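Local coordinates for protein PatF (Prochloron didemni, PDB 4BG2) that is related to prenyltransferases and probably takes part in cyanobactin (patellamide) biosynthesis, though its exact role is not established, at residues L6-N9 with Q10-D13; I98-D101 with S102-F106. All blocks are in the same frame, centred on the assembly; numbering follows the deposited sequence.

Contact 1. Residues L6-N9 with Q10-D13; sequences LQNN and QRKD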
loop_
_atom_site.group_PDB
_atom_site.type_symbol
_atom_site.label_atom_id
_atom_site.label_comp_id
_atom_site.label_asym_id
_atom_site.label_seq_id
_atom_site.Cartn_x
_atom_site.Cartn_y
_atom_site.Cartn_z
ATOM N N LEU A 6 29.361 -4.519 1.864
ATOM C CA LEU A 6 28.947 -5.446 2.912
ATOM C C LEU A 6 27.622 -5.006 3.504
ATOM O O LEU A 6 26.746 -5.823 3.700
ATOM C CB LEU A 6 30.012 -5.528 4.013
ATOM C CG LEU A 6 31.358 -6.075 3.556
ATOM C CD1 LEU A 6 32.404 -5.785 4.616
ATOM C CD2 LEU A 6 31.290 -7.554 3.232
ATOM N N GLN A 7 27.473 -3.714 3.783
ATOM C CA GLN A 7 26.194 -3.197 4.279
ATOM C C GLN A 7 25.063 -3.456 3.289
ATOM O O GLN A 7 23.929 -3.742 3.665
ATOM C CB GLN A 7 26.291 -1.701 4.562
ATOM C CG GLN A 7 27.013 -1.398 5.866
ATOM C CD GLN A 7 27.294 0.079 6.056
ATOM O OE1 GLN A 7 27.168 0.883 5.128
ATOM N NE2 GLN A 7 27.672 0.445 7.269
ATOM N N ASN A 8 25.385 -3.373 2.011
ATOM C CA ASN A 8 24.395 -3.636 0.990
ATOM C C ASN A 8 23.875 -5.089 1.017
ATOM O O ASN A 8 22.672 -5.316 0.878
ATOM C CB ASN A 8 24.942 -3.261 -0.384
ATOM C CG ASN A 8 23.853 -2.924 -1.349
ATOM O OD1 ASN A 8 23.221 -1.870 -1.238
ATOM N ND2 ASN A 8 23.591 -3.825 -2.283
ATOM N N ASN A 9 24.764 -6.062 1.237
ATOM C CA ASN A 9 24.353 -7.472 1.364
ATOM C C ASN A 9 23.521 -7.720 2.617
ATOM O O ASN A 9 22.628 -8.559 2.625
ATOM C CB ASN A 9 25.576 -8.407 1.410
ATOM C CG ASN A 9 26.465 -8.277 0.184
ATOM O OD1 ASN A 9 26.056 -7.759 -0.850
ATOM N ND2 ASN A 9 27.683 -8.774 0.296
ATOM N N GLN A 10 23.858 -7.022 3.698
ATOM C CA GLN A 10 23.115 -7.167 4.950
ATOM C C GLN A 10 21.704 -6.569 4.858
ATOM O O GLN A 10 20.759 -7.161 5.332
ATOM C CB GLN A 10 23.897 -6.560 6.106
ATOM C CG GLN A 10 25.028 -7.464 6.555
ATOM C CD GLN A 10 25.884 -6.842 7.632
ATOM O OE1 GLN A 10 26.484 -5.786 7.437
ATOM N NE2 GLN A 10 25.947 -7.495 8.773
ATOM N N ARG A 11 21.548 -5.422 4.215
ATOM C CA ARG A 11 20.195 -4.936 3.934
ATOM C C ARG A 11 19.353 -6.000 3.225
ATOM O O ARG A 11 18.194 -6.225 3.584
ATOM C CB ARG A 11 20.224 -3.732 3.031
ATOM C CG ARG A 11 20.762 -2.475 3.649
ATOM C CD ARG A 11 21.231 -1.656 2.480
ATOM N NE ARG A 11 21.528 -0.275 2.791
ATOM C CZ ARG A 11 22.262 0.493 2.000
ATOM N NH1 ARG A 11 22.766 0.005 0.866
ATOM N NH2 ARG A 11 22.475 1.759 2.335
ATOM N N LYS A 12 19.923 -6.618 2.192
ATOM C CA LYS A 12 19.204 -7.626 1.416
ATOM C C LYS A 12 18.786 -8.816 2.258
ATOM O O LYS A 12 17.672 -9.341 2.102
ATOM C CB LYS A 12 20.031 -8.091 0.209
ATOM C CG LYS A 12 20.124 -7.017 -0.866
ATOM C CD LYS A 12 20.981 -7.429 -2.055
ATOM C CE LYS A 12 21.026 -6.300 -3.074
ATOM N NZ LYS A 12 21.810 -6.666 -4.282
ATOM N N ASP A 13 19.658 -9.242 3.156
ATOM C CA ASP A 13 19.314 -10.310 4.104
ATOM C C ASP A 13 18.190 -9.882 5.045
ATOM O O ASP A 13 17.279 -10.648 5.285
ATOM C CB ASP A 13 20.543 -10.725 4.924
ATOM C CG ASP A 13 21.654 -11.301 4.067
ATOM O OD1 ASP A 13 21.362 -12.107 3.165
ATOM O OD2 ASP A 13 22.833 -10.953 4.295
#
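The backbone N-H of Gln10 bonds Leu6 O, one turn back on the same helix, with Gln10 N 3.1 Å from Leu6 O. Its side chain follows that carbonyl, with Gln10 CG 3.7 Å from Leu6 O. Arg11 comes next, and its N bonds Gln7 O almost straight, at 170°. Its aliphatic part runs back over the same oxygen, Arg11 CG lying 3.4 Å from Gln7 O. The chain is extended from CG to NE, and this carries the guanidinium back beside Asn8. There Arg11 NH1 makes a weak, bent bond of 2.9 Å to Asn8 OD1, the amide and guanidinium planes standing 83° apart. Asn8 CG is anti to its backbone N (chi1 -154°), which turns the amide to this side. The stronger partner of Arg11 is Glu305, a salt bridge through NE; an alanine here would probably leave that carboxylate without its mate and Asn8 OD1 without this donor. Lys12 passes Asn8 on its other branch, with Lys12 CE 3.7 Å from Asn8 ND2. Asp13 N bonds Asn9 O at 3.1 Å. This surface turn of helix 3-25 reaches the loop joining helix 34-42 to strand 48-57: Glu45 there binds both Asn8 ND2 and Lys12 NZ.

Contact 2. Residues I98-D101 with S102-F106; sequences INRD and SFDRF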
loop_
_atom_site.group_PDB
_atom_site.type_symbol
_atom_site.label_atom_id
_atom_site.label_comp_id
_atom_site.label_asym_id
_atom_site.label_seq_id
_atom_site.Cartn_x
_atom_site.Cartn_y
_atom_site.Cartn_z
ATOM N N ILE A 98 -3.084 -11.080 -16.586
ATOM C CA ILE A 98 -2.833 -9.785 -16.013
ATOM C C ILE A 98 -3.227 -8.704 -17.015
ATOM O O ILE A 98 -2.689 -8.655 -18.107
ATOM C CB ILE A 98 -1.327 -9.627 -15.675
ATOM C CG1 ILE A 98 -0.902 -10.582 -14.567
ATOM C CG2 ILE A 98 -1.009 -8.209 -15.251
ATOM C CD1 ILE A 98 -1.528 -10.297 -13.227
ATOM N N ASN A 99 -4.130 -7.818 -16.616
ATOM C CA ASN A 99 -4.433 -6.642 -17.409
ATOM C C ASN A 99 -3.591 -5.492 -16.926
ATOM O O ASN A 99 -3.908 -4.852 -15.897
ATOM C CB ASN A 99 -5.915 -6.281 -17.348
ATOM C CG ASN A 99 -6.282 -5.158 -18.304
ATOM O OD1 ASN A 99 -5.425 -4.446 -18.822
ATOM N ND2 ASN A 99 -7.561 -5.001 -18.540
ATOM N N ARG A 100 -2.523 -5.212 -17.670
ATOM C CA ARG A 100 -1.601 -4.158 -17.288
ATOM C C ARG A 100 -1.818 -2.838 -18.041
ATOM O O ARG A 100 -1.010 -1.948 -17.933
ATOM C CB ARG A 100 -0.141 -4.636 -17.414
ATOM C CG ARG A 100 0.324 -5.178 -18.762
ATOM C CD ARG A 100 1.830 -5.381 -18.744
ATOM N NE ARG A 100 2.165 -6.779 -18.550
ATOM C CZ ARG A 100 3.397 -7.285 -18.470
ATOM N NH1 ARG A 100 4.483 -6.524 -18.538
ATOM N NH2 ARG A 100 3.530 -8.595 -18.300
ATOM N N ASP A 101 -2.932 -2.701 -18.745
ATOM C CA ASP A 101 -3.189 -1.517 -19.554
ATOM C C ASP A 101 -3.079 -0.212 -18.748
ATOM O O ASP A 101 -2.343 0.673 -19.157
ATOM C CB ASP A 101 -4.542 -1.625 -20.280
ATOM C CG ASP A 101 -4.529 -2.686 -21.393
ATOM O OD1 ASP A 101 -3.458 -3.320 -21.621
ATOM O OD2 ASP A 101 -5.576 -2.894 -22.049
ATOM N N SER A 102 -3.750 -0.105 -17.594
ATOM C CA SER A 102 -3.744 1.168 -16.848
ATOM C C SER A 102 -2.372 1.533 -16.364
ATOM O O SER A 102 -1.927 2.674 -16.521
ATOM C CB SER A 102 -4.672 1.114 -15.638
ATOM O OG SER A 102 -6.012 1.035 -16.050
ATOM N N PHE A 103 -1.681 0.567 -15.768
ATOM C CA PHE A 103 -0.307 0.811 -15.312
ATOM C C PHE A 103 0.667 1.172 -16.465
ATOM O O PHE A 103 1.474 2.101 -16.341
ATOM C CB PHE A 103 0.229 -0.398 -14.547
ATOM C CG PHE A 103 1.584 -0.179 -13.968
ATOM C CD1 PHE A 103 1.753 0.664 -12.875
ATOM C CD2 PHE A 103 2.696 -0.803 -14.502
ATOM C CE1 PHE A 103 3.002 0.908 -12.342
ATOM C CE2 PHE A 103 3.950 -0.567 -13.973
ATOM C CZ PHE A 103 4.103 0.288 -12.888
ATOM N N ASP A 104 0.593 0.435 -17.570
ATOM C CA ASP A 104 1.415 0.755 -18.738
ATOM C C ASP A 104 1.152 2.168 -19.275
ATOM O O ASP A 104 2.078 2.891 -19.587
ATOM C CB ASP A 104 1.177 -0.238 -19.871
ATOM C CG ASP A 104 1.795 -1.572 -19.607
ATOM O OD1 ASP A 104 2.715 -1.656 -18.756
ATOM O OD2 ASP A 104 1.373 -2.547 -20.262
ATOM N N ARG A 105 -0.110 2.557 -19.350
ATOM C CA ARG A 105 -0.452 3.886 -19.836
ATOM C C ARG A 105 0.024 4.969 -18.861
ATOM O O ARG A 105 0.517 6.017 -19.290
ATOM C CB ARG A 105 -1.944 3.996 -20.109
ATOM C CG ARG A 105 -2.354 3.270 -21.381
ATOM C CD ARG A 105 -3.830 2.933 -21.393
ATOM N NE ARG A 105 -4.669 4.126 -21.465
ATOM C CZ ARG A 105 -5.990 4.150 -21.266
ATOM N NH1 ARG A 105 -6.671 3.048 -20.955
ATOM N NH2 ARG A 105 -6.636 5.298 -21.355
ATOM N N PHE A 106 -0.053 4.721 -17.561
ATOM C CA PHE A 106 0.399 5.727 -16.599
ATOM C C PHE A 106 1.911 5.846 -16.665
ATOM O O PHE A 106 2.464 6.963 -16.690
ATOM C CB PHE A 106 -0.053 5.408 -15.170
ATOM C CG PHE A 106 0.350 6.464 -14.184
ATOM C CD1 PHE A 106 1.607 6.474 -13.656
ATOM C CD2 PHE A 106 -0.526 7.466 -13.836
ATOM C CE1 PHE A 106 1.996 7.453 -12.770
ATOM C CE2 PHE A 106 -0.145 8.451 -12.945
ATOM C CZ PHE A 106 1.120 8.445 -12.417
HETATM O O HOH W 1 -3.089 -1.965 -14.950
HETATM O O HOH W 2 -5.394 -2.238 -16.534
#
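Asp104 N reaches Arg100 O, the carbonyl of the N-cap residue, at 2.9 Å and 169°. One residue on, Arg105 N reaches Asp101 O within helix 101-110, also at 2.9 Å. A third, side-chain bond lies at the very start of the helix: Asn99 OD1 accepts from Asp101 N at 3.0 Å, which makes an Asx turn. Two waters serve the first turn, where amides lack a helical carbonyl behind them. Both donate to Asn99 O; one accepts from Phe103 N at 3.0 Å, the other from Ser102 N at 2.9 Å. The remaining contacts are packing. Arg100 CG sits between its backbone N and carbonyl carbon (chi1 56°), and the methylenes pass the Asp104 carboxylate, with Arg100 CG 3.2 Å from Asp104 OD2. This is not a salt bridge, since Arg100 NE stays 4.6 Å from Asp104 OD2. The guanidinium goes instead to Asp88 and Asp91 of helix 79-91. Arg105 CG lies over Asp101 O at 3.4 Å. Phe103 turns inward, meeting Phe178 of strand 173-181 edge-to-face.

Both contacts are local and lie at the surface, but they differ in depth. Contact 1 touches no buried residue and lies near the N-terminal end of the chain. Contact 2 includes the buried Phe103, whose ring packs against barrel strands 133-140 and 173-181. Their centres are about 33 Å apart and they share no element. Contact 1 lies within a helix already under way, and its backbone bonds follow the regular spacing. Contact 2 is a helix start, where an Asx turn and two waters take up first-turn amides ahead of the regular bonds. Each sends an arginine to acidic residues outside it: Arg11 to one near the end of the modelled chain, Arg100 to two on helix 79-91.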